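Long-range contacts in protein YCGM (Escherichia coli, PDB 1NR9), which is of unknown function but belongs to the fumarylacetoacetate hydrolase (FAH) family and carries a bound magnesium ion: residues 54-59 with 216-221; 86-91 with 170-175; 98-103 with 209-214; 144-149 with 165-170. All coordinates share one frame; numbering follows the deposited sequence.

Interaction 1 of 4, residues 54-59 with 216-221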
loop_
_atom_site.group_PDB
_atom_site.type_symbol
_atom_site.label_atom_id
_atom_site.label_comp_id
_atom_site.label_asym_id
_atom_site.label_seq_id
_atom_site.Cartn_x
_atom_site.Cartn_y
_atom_site.Cartn_z
ATOM N N CYS A 54 11.861 6.937 -3.143
ATOM C CA CYS A 54 13.223 7.405 -2.899
ATOM C C CYS A 54 13.804 8.189 -4.063
ATOM O O CYS A 54 13.378 8.044 -5.203
ATOM C CB CYS A 54 14.150 6.246 -2.544
ATOM S SG CYS A 54 14.407 5.090 -3.862
ATOM N N ASP A 55 14.778 9.037 -3.753
ATOM C CA ASP A 55 15.436 9.866 -4.751
ATOM C C ASP A 55 16.179 9.036 -5.814
ATOM O O ASP A 55 17.111 8.287 -5.495
ATOM C CB ASP A 55 16.420 10.795 -4.055
ATOM C CG ASP A 55 16.721 12.020 -4.867
ATOM O OD1 ASP A 55 16.703 11.920 -6.116
ATOM O OD2 ASP A 55 16.985 13.085 -4.263
ATOM N N LEU A 56 15.775 9.175 -7.079
ATOM C CA LEU A 56 16.403 8.433 -8.175
ATOM C C LEU A 56 17.804 8.936 -8.498
ATOM O O LEU A 56 18.573 8.257 -9.181
ATOM C CB LEU A 56 15.538 8.521 -9.439
ATOM C CG LEU A 56 16.021 7.762 -10.687
ATOM C CD1 LEU A 56 16.273 6.294 -10.362
ATOM C CD2 LEU A 56 14.972 7.882 -11.789
ATOM N N ARG A 57 18.132 10.124 -7.995
ATOM C CA ARG A 57 19.428 10.730 -8.257
ATOM C C ARG A 57 20.537 10.206 -7.364
ATOM O O ARG A 57 21.714 10.348 -7.688
ATOM C CB ARG A 57 19.334 12.251 -8.121
ATOM C CG ARG A 57 18.490 12.931 -9.189
ATOM C CD ARG A 57 17.543 13.919 -8.540
ATOM N NE ARG A 57 18.274 14.912 -7.764
ATOM C CZ ARG A 57 17.812 15.514 -6.672
ATOM N NH1 ARG A 57 16.606 15.235 -6.196
ATOM N NH2 ARG A 57 18.569 16.402 -6.048
ATOM N N GLN A 58 20.172 9.603 -6.243
ATOM C CA GLN A 58 21.164 9.077 -5.318
ATOM C C GLN A 58 21.356 7.580 -5.533
ATOM O O GLN A 58 20.517 6.916 -6.162
ATOM C CB GLN A 58 20.738 9.352 -3.873
ATOM C CG GLN A 58 20.523 10.824 -3.562
ATOM C CD GLN A 58 21.661 11.712 -4.066
ATOM O OE1 GLN A 58 22.831 11.500 -3.732
ATOM N NE2 GLN A 58 21.318 12.714 -4.873
ATOM N N PRO A 59 22.473 7.023 -5.034
ATOM C CA PRO A 59 22.699 5.588 -5.212
ATOM C C PRO A 59 21.428 4.820 -4.882
ATOM O O PRO A 59 20.649 5.254 -4.038
ATOM C CB PRO A 59 23.831 5.297 -4.233
ATOM C CG PRO A 59 24.669 6.551 -4.343
ATOM C CD PRO A 59 23.620 7.663 -4.360
ATOM N N LEU A 216 18.838 11.195 -16.270
ATOM C CA LEU A 216 19.465 11.138 -14.966
ATOM C C LEU A 216 20.254 9.856 -14.985
ATOM O O LEU A 216 19.818 8.856 -15.567
ATOM C CB LEU A 216 18.436 11.036 -13.848
ATOM C CG LEU A 216 17.697 12.290 -13.414
ATOM C CD1 LEU A 216 16.916 11.959 -12.144
ATOM C CD2 LEU A 216 18.694 13.428 -13.166
ATOM N N THR A 217 21.417 9.876 -14.352
ATOM C CA THR A 217 22.228 8.682 -14.289
ATOM C C THR A 217 22.555 8.432 -12.827
ATOM O O THR A 217 23.007 9.336 -12.118
ATOM C CB THR A 217 23.522 8.847 -15.107
ATOM O OG1 THR A 217 23.179 9.101 -16.475
ATOM C CG2 THR A 217 24.375 7.584 -15.032
ATOM N N THR A 218 22.282 7.216 -12.369
ATOM C CA THR A 218 22.583 6.844 -11.000
ATOM C C THR A 218 23.286 5.474 -11.024
ATOM O O THR A 218 23.687 5.008 -12.087
ATOM C CB THR A 218 21.303 6.811 -10.143
ATOM O OG1 THR A 218 21.655 6.903 -8.757
ATOM C CG2 THR A 218 20.526 5.533 -10.389
ATOM N N ARG A 219 23.452 4.846 -9.860
ATOM C CA ARG A 219 24.121 3.553 -9.771
ATOM C C ARG A 219 23.512 2.757 -8.627
ATOM O O ARG A 219 22.868 3.322 -7.749
ATOM C CB ARG A 219 25.617 3.749 -9.522
ATOM C CG ARG A 219 25.927 4.470 -8.221
ATOM C CD ARG A 219 27.399 4.839 -8.118
ATOM N NE ARG A 219 27.663 5.739 -6.995
ATOM C CZ ARG A 219 27.766 5.356 -5.724
ATOM N NH1 ARG A 219 27.631 4.075 -5.399
ATOM N NH2 ARG A 219 28.002 6.260 -4.777
ATOM N N VAL A 220 23.704 1.442 -8.654
ATOM C CA VAL A 220 23.179 0.569 -7.617
ATOM C C VAL A 220 24.281 0.316 -6.606
ATOM O O VAL A 220 25.443 0.151 -6.974
ATOM C CB VAL A 220 22.748 -0.787 -8.195
ATOM C CG1 VAL A 220 22.041 -1.601 -7.123
ATOM C CG2 VAL A 220 21.858 -0.576 -9.411
ATOM N N LEU A 221 23.916 0.275 -5.334
ATOM C CA LEU A 221 24.885 0.042 -4.274
ATOM C C LEU A 221 25.194 -1.431 -4.119
ATOM O O LEU A 221 26.205 -1.923 -4.621
ATOM C CB LEU A 221 24.350 0.565 -2.945
ATOM C CG LEU A 221 24.302 2.067 -2.714
ATOM C CD1 LEU A 221 23.357 2.347 -1.562
ATOM C CD2 LEU A 221 25.695 2.589 -2.428
HETATM O O HOH W 1 23.098 10.540 -9.976
#

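Interaction 2 of 4, residues 86-91 with 170-175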
loop_
_atom_site.group_PDB
_atom_site.type_symbol
_atom_site.label_atom_id
_atom_site.label_comp_id
_atom_site.label_asym_id
_atom_site.label_seq_id
_atom_site.Cartn_x
_atom_site.Cartn_y
_atom_site.Cartn_z
ATOM N N ALA A 86 -13.530 9.780 -10.081
ATOM C CA ALA A 86 -13.425 10.928 -10.971
ATOM C C ALA A 86 -13.695 10.730 -12.456
ATOM O O ALA A 86 -13.587 9.628 -12.993
ATOM C CB ALA A 86 -12.054 11.555 -10.796
ATOM N N THR A 87 -14.032 11.836 -13.110
ATOM C CA THR A 87 -14.284 11.862 -14.546
ATOM C C THR A 87 -12.964 12.304 -15.175
ATOM O O THR A 87 -12.125 12.921 -14.510
ATOM C CB THR A 87 -15.357 12.908 -14.932
ATOM O OG1 THR A 87 -14.778 14.219 -14.891
ATOM C CG2 THR A 87 -16.533 12.860 -13.971
ATOM N N GLU A 88 -12.783 12.010 -16.454
ATOM C CA GLU A 88 -11.554 12.381 -17.126
ATOM C C GLU A 88 -11.297 13.870 -17.068
ATOM O O GLU A 88 -10.140 14.285 -17.010
ATOM C CB GLU A 88 -11.572 11.911 -18.568
ATOM C CG GLU A 88 -11.866 10.438 -18.696
ATOM C CD GLU A 88 -11.377 9.866 -20.011
ATOM O OE1 GLU A 88 -11.192 10.655 -20.976
ATOM O OE2 GLU A 88 -11.187 8.626 -20.079
ATOM N N GLU A 89 -12.354 14.685 -17.068
ATOM C CA GLU A 89 -12.146 16.132 -17.007
ATOM C C GLU A 89 -11.457 16.488 -15.696
ATOM O O GLU A 89 -10.618 17.387 -15.645
ATOM C CB GLU A 89 -13.458 16.911 -17.100
ATOM C CG GLU A 89 -13.211 18.416 -17.242
ATOM C CD GLU A 89 -14.437 19.269 -16.970
ATOM O OE1 GLU A 89 -15.495 19.015 -17.585
ATOM O OE2 GLU A 89 -14.335 20.205 -16.145
ATOM N N HIS A 90 -11.830 15.776 -14.636
ATOM C CA HIS A 90 -11.250 15.987 -13.316
ATOM C C HIS A 90 -9.788 15.550 -13.323
ATOM O O HIS A 90 -8.906 16.294 -12.888
ATOM C CB HIS A 90 -12.047 15.200 -12.276
ATOM C CG HIS A 90 -13.414 15.757 -12.018
ATOM N ND1 HIS A 90 -14.459 14.987 -11.551
ATOM C CD2 HIS A 90 -13.899 17.017 -12.135
ATOM C CE1 HIS A 90 -15.527 15.748 -11.392
ATOM N NE2 HIS A 90 -15.214 16.984 -11.740
ATOM N N VAL A 91 -9.538 14.342 -13.825
ATOM C CA VAL A 91 -8.183 13.825 -13.910
ATOM C C VAL A 91 -7.339 14.897 -14.573
ATOM O O VAL A 91 -6.415 15.435 -13.954
ATOM C CB VAL A 91 -8.106 12.524 -14.763
ATOM C CG1 VAL A 91 -6.641 12.121 -14.984
ATOM C CG2 VAL A 91 -8.858 11.388 -14.059
ATOM N N LYS A 170 -4.614 4.583 -21.702
ATOM C CA LYS A 170 -3.942 5.875 -21.690
ATOM C C LYS A 170 -3.831 6.448 -20.270
ATOM O O LYS A 170 -4.385 5.897 -19.321
ATOM C CB LYS A 170 -4.689 6.834 -22.623
ATOM C CG LYS A 170 -4.958 6.220 -23.999
ATOM C CD LYS A 170 -3.655 5.808 -24.682
ATOM C CE LYS A 170 -3.876 4.944 -25.926
ATOM N NZ LYS A 170 -4.459 3.606 -25.597
ATOM N N ILE A 171 -3.123 7.562 -20.133
ATOM C CA ILE A 171 -2.926 8.168 -18.829
ATOM C C ILE A 171 -4.170 8.670 -18.116
ATOM O O ILE A 171 -4.437 8.226 -17.006
ATOM C CB ILE A 171 -1.905 9.313 -18.893
ATOM C CG1 ILE A 171 -0.568 8.781 -19.418
ATOM C CG2 ILE A 171 -1.729 9.938 -17.503
ATOM C CD1 ILE A 171 0.513 9.847 -19.534
ATOM N N VAL A 172 -4.939 9.585 -18.703
ATOM C CA VAL A 172 -6.119 10.050 -17.973
ATOM C C VAL A 172 -7.177 8.950 -17.767
ATOM O O VAL A 172 -7.854 8.928 -16.741
ATOM C CB VAL A 172 -6.792 11.298 -18.627
ATOM C CG1 VAL A 172 -5.744 12.304 -19.059
ATOM C CG2 VAL A 172 -7.676 10.885 -19.766
ATOM N N PRO A 173 -7.336 8.022 -18.729
ATOM C CA PRO A 173 -8.349 6.983 -18.503
ATOM C C PRO A 173 -7.955 6.088 -17.329
ATOM O O PRO A 173 -8.768 5.800 -16.447
ATOM C CB PRO A 173 -8.365 6.204 -19.824
ATOM C CG PRO A 173 -7.919 7.211 -20.827
ATOM C CD PRO A 173 -6.802 7.936 -20.099
ATOM N N LEU A 174 -6.698 5.645 -17.339
ATOM C CA LEU A 174 -6.180 4.773 -16.290
ATOM C C LEU A 174 -6.371 5.421 -14.922
ATOM O O LEU A 174 -6.938 4.806 -14.018
ATOM C CB LEU A 174 -4.697 4.472 -16.539
ATOM C CG LEU A 174 -3.973 3.467 -15.633
ATOM C CD1 LEU A 174 -4.700 2.123 -15.630
ATOM C CD2 LEU A 174 -2.543 3.302 -16.123
ATOM N N ILE A 175 -5.907 6.664 -14.772
ATOM C CA ILE A 175 -6.060 7.373 -13.502
ATOM C C ILE A 175 -7.532 7.439 -13.120
ATOM O O ILE A 175 -7.891 7.232 -11.961
ATOM C CB ILE A 175 -5.491 8.807 -13.577
ATOM C CG1 ILE A 175 -3.965 8.745 -13.618
ATOM C CG2 ILE A 175 -5.957 9.634 -12.386
ATOM C CD1 ILE A 175 -3.295 10.102 -13.747
#

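Interaction 3 of 4, residues 98-103 with 209-214. With MG (magnesium ion), chain E.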
loop_
_atom_site.group_PDB
_atom_site.type_symbol
_atom_site.label_atom_id
_atom_site.label_comp_id
_atom_site.label_asym_id
_atom_site.label_seq_id
_atom_site.Cartn_x
_atom_site.Cartn_y
_atom_site.Cartn_z
ATOM N N TYR A 98 4.926 15.517 -14.443
ATOM C CA TYR A 98 5.407 14.238 -14.947
ATOM C C TYR A 98 6.899 14.095 -14.669
ATOM O O TYR A 98 7.640 15.093 -14.682
ATOM C CB TYR A 98 5.165 14.143 -16.452
ATOM C CG TYR A 98 3.757 14.489 -16.880
ATOM C CD1 TYR A 98 2.803 13.493 -17.095
ATOM C CD2 TYR A 98 3.380 15.820 -17.085
ATOM C CE1 TYR A 98 1.515 13.813 -17.507
ATOM C CE2 TYR A 98 2.097 16.150 -17.496
ATOM C CZ TYR A 98 1.174 15.142 -17.706
ATOM O OH TYR A 98 -0.089 15.476 -18.123
ATOM N N GLY A 99 7.314 12.846 -14.421
ATOM C CA GLY A 99 8.699 12.490 -14.140
ATOM C C GLY A 99 8.879 11.003 -14.433
ATOM O O GLY A 99 7.964 10.366 -14.978
ATOM N N VAL A 100 10.042 10.440 -14.102
ATOM C CA VAL A 100 10.287 9.015 -14.345
ATOM C C VAL A 100 10.569 8.206 -13.101
ATOM O O VAL A 100 11.159 8.697 -12.133
ATOM C CB VAL A 100 11.478 8.763 -15.276
ATOM C CG1 VAL A 100 11.053 8.904 -16.693
ATOM C CG2 VAL A 100 12.616 9.707 -14.939
ATOM N N ALA A 101 10.180 6.940 -13.148
ATOM C CA ALA A 101 10.391 6.063 -12.018
ATOM C C ALA A 101 10.818 4.674 -12.449
ATOM O O ALA A 101 10.782 4.314 -13.632
ATOM C CB ALA A 101 9.120 5.965 -11.194
ATOM N N LEU A 102 11.240 3.904 -11.461
ATOM C CA LEU A 102 11.623 2.533 -11.677
ATOM C C LEU A 102 10.683 1.769 -10.776
ATOM O O LEU A 102 10.660 1.980 -9.563
ATOM C CB LEU A 102 13.066 2.279 -11.245
ATOM C CG LEU A 102 14.190 2.838 -12.112
ATOM C CD1 LEU A 102 15.511 2.206 -11.678
ATOM C CD2 LEU A 102 13.917 2.515 -13.576
ATOM N N ASP A 103 9.870 0.919 -11.381
ATOM C CA ASP A 103 8.945 0.098 -10.629
ATOM C C ASP A 103 9.796 -1.112 -10.290
ATOM O O ASP A 103 9.700 -2.167 -10.909
ATOM C CB ASP A 103 7.744 -0.261 -11.512
ATOM C CG ASP A 103 6.812 -1.279 -10.880
ATOM O OD1 ASP A 103 6.823 -1.431 -9.634
ATOM O OD2 ASP A 103 6.052 -1.916 -11.647
ATOM N N VAL A 209 18.258 6.650 -16.792
ATOM C CA VAL A 209 16.848 6.623 -17.167
ATOM C C VAL A 209 16.562 7.867 -17.996
ATOM O O VAL A 209 17.193 8.910 -17.794
ATOM C CB VAL A 209 15.950 6.620 -15.908
ATOM C CG1 VAL A 209 16.186 7.874 -15.103
ATOM C CG2 VAL A 209 14.493 6.540 -16.304
ATOM N N THR A 210 15.614 7.775 -18.926
ATOM C CA THR A 210 15.314 8.919 -19.781
ATOM C C THR A 210 13.885 9.026 -20.246
ATOM O O THR A 210 13.282 8.032 -20.646
ATOM C CB THR A 210 16.182 8.890 -21.039
ATOM O OG1 THR A 210 17.517 9.256 -20.699
ATOM C CG2 THR A 210 15.644 9.843 -22.086
ATOM N N PHE A 211 13.344 10.239 -20.207
ATOM C CA PHE A 211 11.993 10.458 -20.691
ATOM C C PHE A 211 11.932 11.836 -21.332
ATOM O O PHE A 211 12.326 12.837 -20.725
ATOM C CB PHE A 211 10.957 10.271 -19.563
ATOM C CG PHE A 211 10.709 11.494 -18.718
ATOM C CD1 PHE A 211 9.581 12.284 -18.931
ATOM C CD2 PHE A 211 11.587 11.850 -17.700
ATOM C CE1 PHE A 211 9.334 13.417 -18.140
ATOM C CE2 PHE A 211 11.347 12.978 -16.906
ATOM C CZ PHE A 211 10.215 13.761 -17.129
ATOM N N ASP A 212 11.488 11.851 -22.591
ATOM C CA ASP A 212 11.356 13.056 -23.409
ATOM C C ASP A 212 12.336 14.193 -23.159
ATOM O O ASP A 212 11.981 15.230 -22.592
ATOM C CB ASP A 212 9.932 13.608 -23.325
ATOM C CG ASP A 212 9.067 13.162 -24.490
ATOM O OD1 ASP A 212 7.949 13.705 -24.644
ATOM O OD2 ASP A 212 9.506 12.268 -25.250
ATOM N N GLY A 213 13.573 14.001 -23.589
ATOM C CA GLY A 213 14.562 15.052 -23.435
ATOM C C GLY A 213 15.202 15.214 -22.070
ATOM O O GLY A 213 16.034 16.107 -21.879
ATOM N N HIS A 214 14.836 14.358 -21.119
ATOM C CA HIS A 214 15.404 14.442 -19.781
ATOM C C HIS A 214 16.080 13.149 -19.342
ATOM O O HIS A 214 15.531 12.048 -19.519
ATOM C CB HIS A 214 14.312 14.829 -18.795
ATOM C CG HIS A 214 13.800 16.217 -18.996
ATOM N ND1 HIS A 214 14.525 17.334 -18.639
ATOM C CD2 HIS A 214 12.651 16.675 -19.547
ATOM C CE1 HIS A 214 13.846 18.420 -18.960
ATOM N NE2 HIS A 214 12.705 18.049 -19.513
HETATM MG MG MG E . 4.687 -2.851 -13.469
HETATM O O HOH W 2 4.177 -0.443 -12.871
#

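Interaction 4 of 4, residues 144-149 with 165-170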
loop_
_atom_site.group_PDB
_atom_site.type_symbol
_atom_site.label_atom_id
_atom_site.label_comp_id
_atom_site.label_asym_id
_atom_site.label_seq_id
_atom_site.Cartn_x
_atom_site.Cartn_y
_atom_site.Cartn_z
ATOM N N ASP A 144 3.891 15.849 -25.763
ATOM C CA ASP A 144 2.671 15.124 -25.442
ATOM C C ASP A 144 2.933 13.946 -24.515
ATOM O O ASP A 144 3.458 12.905 -24.931
ATOM C CB ASP A 144 1.987 14.643 -26.726
ATOM C CG ASP A 144 0.803 13.725 -26.455
ATOM O OD1 ASP A 144 0.214 13.807 -25.351
ATOM O OD2 ASP A 144 0.454 12.931 -27.357
ATOM N N PRO A 145 2.561 14.095 -23.237
ATOM C CA PRO A 145 2.776 13.008 -22.286
ATOM C C PRO A 145 2.362 11.682 -22.903
ATOM O O PRO A 145 3.081 10.692 -22.801
ATOM C CB PRO A 145 1.886 13.403 -21.122
ATOM C CG PRO A 145 1.964 14.892 -21.144
ATOM C CD PRO A 145 1.832 15.213 -22.609
ATOM N N GLN A 146 1.217 11.671 -23.577
ATOM C CA GLN A 146 0.721 10.437 -24.176
ATOM C C GLN A 146 1.586 9.938 -25.315
ATOM O O GLN A 146 1.366 8.842 -25.849
ATOM C CB GLN A 146 -0.709 10.605 -24.667
ATOM C CG GLN A 146 -1.384 9.275 -24.910
ATOM C CD GLN A 146 -1.450 8.426 -23.646
ATOM O OE1 GLN A 146 -2.200 8.742 -22.710
ATOM N NE2 GLN A 146 -0.658 7.353 -23.604
ATOM N N ASN A 147 2.571 10.747 -25.691
ATOM C CA ASN A 147 3.487 10.377 -26.764
ATOM C C ASN A 147 4.901 10.826 -26.406
ATOM O O ASN A 147 5.550 11.578 -27.139
ATOM C CB ASN A 147 3.038 10.998 -28.083
ATOM C CG ASN A 147 3.828 10.476 -29.266
ATOM O OD1 ASN A 147 4.108 9.275 -29.369
ATOM N ND2 ASN A 147 4.182 11.376 -30.175
ATOM N N THR A 148 5.353 10.331 -25.257
ATOM C CA THR A 148 6.665 10.630 -24.710
ATOM C C THR A 148 7.588 9.409 -24.749
ATOM O O THR A 148 7.142 8.264 -24.624
ATOM C CB THR A 148 6.529 11.148 -23.253
ATOM O OG1 THR A 148 6.126 12.522 -23.279
ATOM C CG2 THR A 148 7.834 11.012 -22.490
ATOM N N THR A 149 8.877 9.686 -24.930
ATOM C CA THR A 149 9.922 8.671 -25.008
ATOM C C THR A 149 10.422 8.202 -23.643
ATOM O O THR A 149 10.742 9.018 -22.784
ATOM C CB THR A 149 11.109 9.220 -25.830
ATOM O OG1 THR A 149 10.926 8.859 -27.202
ATOM C CG2 THR A 149 12.448 8.687 -25.316
ATOM N N ALA A 165 2.865 6.343 -26.409
ATOM C CA ALA A 165 1.784 6.003 -27.316
ATOM C C ALA A 165 1.482 4.495 -27.309
ATOM O O ALA A 165 0.407 4.075 -27.735
ATOM C CB ALA A 165 2.138 6.467 -28.723
ATOM N N ASP A 166 2.417 3.682 -26.821
ATOM C CA ASP A 166 2.214 2.231 -26.790
ATOM C C ASP A 166 1.481 1.727 -25.545
ATOM O O ASP A 166 1.419 0.520 -25.296
ATOM C CB ASP A 166 3.553 1.492 -26.902
ATOM C CG ASP A 166 4.279 1.788 -28.198
ATOM O OD1 ASP A 166 3.635 1.742 -29.268
ATOM O OD2 ASP A 166 5.501 2.054 -28.143
HETATM N N MSE A 167 0.940 2.650 -24.758
HETATM C CA MSE A 167 0.202 2.293 -23.550
HETATM C C MSE A 167 -1.152 1.714 -23.949
HETATM O O MSE A 167 -1.789 2.224 -24.870
HETATM C CB MSE A 167 -0.036 3.543 -22.716
HETATM C CG MSE A 167 0.622 3.564 -21.360
HETATM SE SE MSE A 167 0.250 5.262 -20.498
HETATM C CE MSE A 167 -0.906 4.685 -19.078
ATOM N N ILE A 168 -1.599 0.663 -23.268
ATOM C CA ILE A 168 -2.904 0.087 -23.588
ATOM C C ILE A 168 -3.987 1.038 -23.077
ATOM O O ILE A 168 -4.831 1.509 -23.852
ATOM C CB ILE A 168 -3.096 -1.282 -22.933
ATOM C CG1 ILE A 168 -1.976 -2.217 -23.368
ATOM C CG2 ILE A 168 -4.450 -1.856 -23.318
ATOM C CD1 ILE A 168 -1.780 -2.249 -24.860
ATOM N N HIS A 169 -3.960 1.305 -21.769
ATOM C CA HIS A 169 -4.895 2.236 -21.133
ATOM C C HIS A 169 -4.125 3.550 -21.030
ATOM O O HIS A 169 -3.091 3.621 -20.372
ATOM C CB HIS A 169 -5.268 1.741 -19.743
ATOM C CG HIS A 169 -5.778 0.336 -19.730
ATOM N ND1 HIS A 169 -7.104 0.025 -19.941
ATOM C CD2 HIS A 169 -5.129 -0.844 -19.589
ATOM C CE1 HIS A 169 -7.248 -1.290 -19.934
ATOM N NE2 HIS A 169 -6.066 -1.841 -19.722
ATOM N N LYS A 170 -4.614 4.583 -21.702
ATOM C CA LYS A 170 -3.942 5.875 -21.690
ATOM C C LYS A 170 -3.831 6.448 -20.270
ATOM O O LYS A 170 -4.385 5.897 -19.321
ATOM C CB LYS A 170 -4.689 6.834 -22.623
ATOM C CG LYS A 170 -4.958 6.220 -23.999
ATOM C CD LYS A 170 -3.655 5.808 -24.682
ATOM C CE LYS A 170 -3.876 4.944 -25.926
ATOM N NZ LYS A 170 -4.459 3.606 -25.597
#

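Interaction 1 of 4, residues 54-59 with 216-221
P59 lays its ring on the flat cation of R219: CG sits over one face of the guanidinium, offset toward the rim, 3.4 Å from R219 NH2. The two side chains run side by side and point the same way. R219 reaches this place with CG lodged between its backbone N and carbonyl carbon (chi1 61°) and the chain extended as far as NE. P59 CB in turn packs on the branch carbon CG of L221 at 3.6 Å, and P59 CA makes a CA-H...O contact of 3.4 Å with R219 O. Further back, T218 OG1 gives a weak hydrogen bond to Q58 O (2.8 Å), the direct one between the segments. A water supplements it, donating to both R57 O and T217 O, and so ties the turn to the strand backbone. R57 slants across L216, its CG 3.5 Å from L216 CD1. The 54-59 side is shaped by a type I turn from D55 to Q58 and by an Asx turn, in which D55 OD1 accepts from R57 N at 3.0 Å, from above the carboxylate plane. D55 OD2 also forms a salt bridge with R57 NH1, held by charge alone because no N-H points at the oxygen. Strand 53-55 runs parallel to strand 130-137 in the mixed sheet, whereas strand 214-219 flanks strand 206-211 in the four-stranded antiparallel sheet. L56, which touches both P131 and V209, spans the two.

Interaction 2 of 4, residues 86-91 with 170-175
The carboxylate of E88 ends against apolar atoms of the facing helix: OE1 meets V172 CG2 at 3.7 Å, and OE2 meets P173 CG at 3.6 Å. Away from the contact, the H90 ring has T87 OG1 over one face, offset toward the rim. E88 lies roughly at right angles to V172 and slants across P173. Its charge rests beside the first turn of helix 171-178, where the helix dipole would probably favour a negative group. Deeper in, V91 carries the apolar part of the contact. Its CG1, anti to the backbone N (chi1 172°), packs on V172 CB at 3.7 Å and on I175 CG2 at 3.7 Å, two residues one turn apart on the same helix face; V91 CG2 also lies 3.8 Å from I175 CG2. Both segments hold helix starts. T87 is the N-cap of helix 88-94, and its OG1 takes a weak bond from H90 N. K170 occupies the N-cap position of the other helix. P173 stands in that helix's first turn, where a missing N-H costs no intrahelical bond. The pair of helices packs at the margin of the fold: I171 and I175 rest on strand 69-79 through V77, A86 N bonds to S179 OG beyond the end of helix 171-178, and helix 88-94 leads directly into strand 95-102.

Interaction 3 of 4, residues 98-103 with 209-214
V100 and V209 reach toward each other tip to tip, V100 CB lying 3.9 Å from V209 CG2, while V100 slants across the ring of F211. Of its two methyls, CG2 touches F211 CD2 at 3.6 Å; the still closer approach modelled for CG1 is doubtful. The F211 ring extends beyond V100 along the backbone of the facing strand. G99 C lies over one ring face, offset toward the rim, and F211 CZ comes within 3.6 Å of G99 CA, so the ring packs directly on main chain. Y98 O approaches the same CZ obliquely, at 3.8 Å. The phenyl is brought there by CG placed between the backbone N and carbonyl carbon (chi1 86°). No hydrogen bond joins the segments, since this is packing between sheets: strand 98-102 belongs to the mixed sheet and strand 209-211 to the four-stranded antiparallel one. Their axes pass 7.4 Å apart and run 149° from parallel, with V100, V209 and F211 filling the interface, joined by L150 and I136. After F211 the chain reverses through a type I' turn to H214, a tight hairpin closed by F211 N to H214 O at 2.9 Å and H214 N to F211 O at 3.0 Å. At the other end strand 98-102 delivers D103 to the metal. D103 OD2 binds the magnesium ion at 2.5 Å, beside a water and E72. K48 pairs with D103 OD1 in a salt bridge, and K124 NZ hydrogen-bonds to OD2.

Interaction 4 of 4, residues 144-149 with 165-170
N147 and A165 bring their backbones to 4.7 Å between CA atoms, yet Q146 O and A165 N, close as they are, meet at too poor an angle to bond. The Q146 side chain meets both K170 and M167, lying about at right angles to each. Its CG stands anti to the backbone N (chi1 -163°) and the chain bends at chi2, which carries the amide over the aliphatic part of K170: CD sits 3.6 Å from K170 CD, and OE1 3.1 Å from K170 CB. The SE of selenomethionine M167 lies near Q146 NE2, at 3.9 Å, in a side chain whose end is modelled with doubt. Both ends of the amide are held by neighbours of the second segment, NE2 giving a hydrogen bond to T164 O and OE1 taking one from I171 N in the first turn of helix 171-178. N147 OD1 touches A165 CB at 3.5 Å. K170 folds back on its own segment, and NZ bonds M167 O at 3.1 Å and I168 O at 2.8 Å, the latter from well above the carbonyl plane. On the other side an Asx turn, with Q146 N bonded to D144 OD1, shapes the loop before Q146. Because one end donates and the other accepts, the Q146 amide is held in one of its two flips, while the two carbonyl dipoles at K170 NZ probably help to stabilise its charge.

In the fold
Along the chain, interaction 1 encloses the other three, interaction 4 falls within the spans of both 2 and 3, and 2 and 3 interleave. Interaction 3 is the most central, its centre about 9 Å from the chain centre, and the others lie around it. It touches interaction 1 through the neighbouring strands 206-211 and 214-219 (centres about 13 Å apart), and interaction 4 through D212, which bonds T148 and T149. Interactions 2 and 4 share K170 and join at the start of helix 171-178. Interactions 1 and 2 sit on opposite sides of the chain's centre, their own centres about 30 Å apart. Together they link the mixed sheet, which bears the magnesium site, to the antiparallel sheet and the flanking helices.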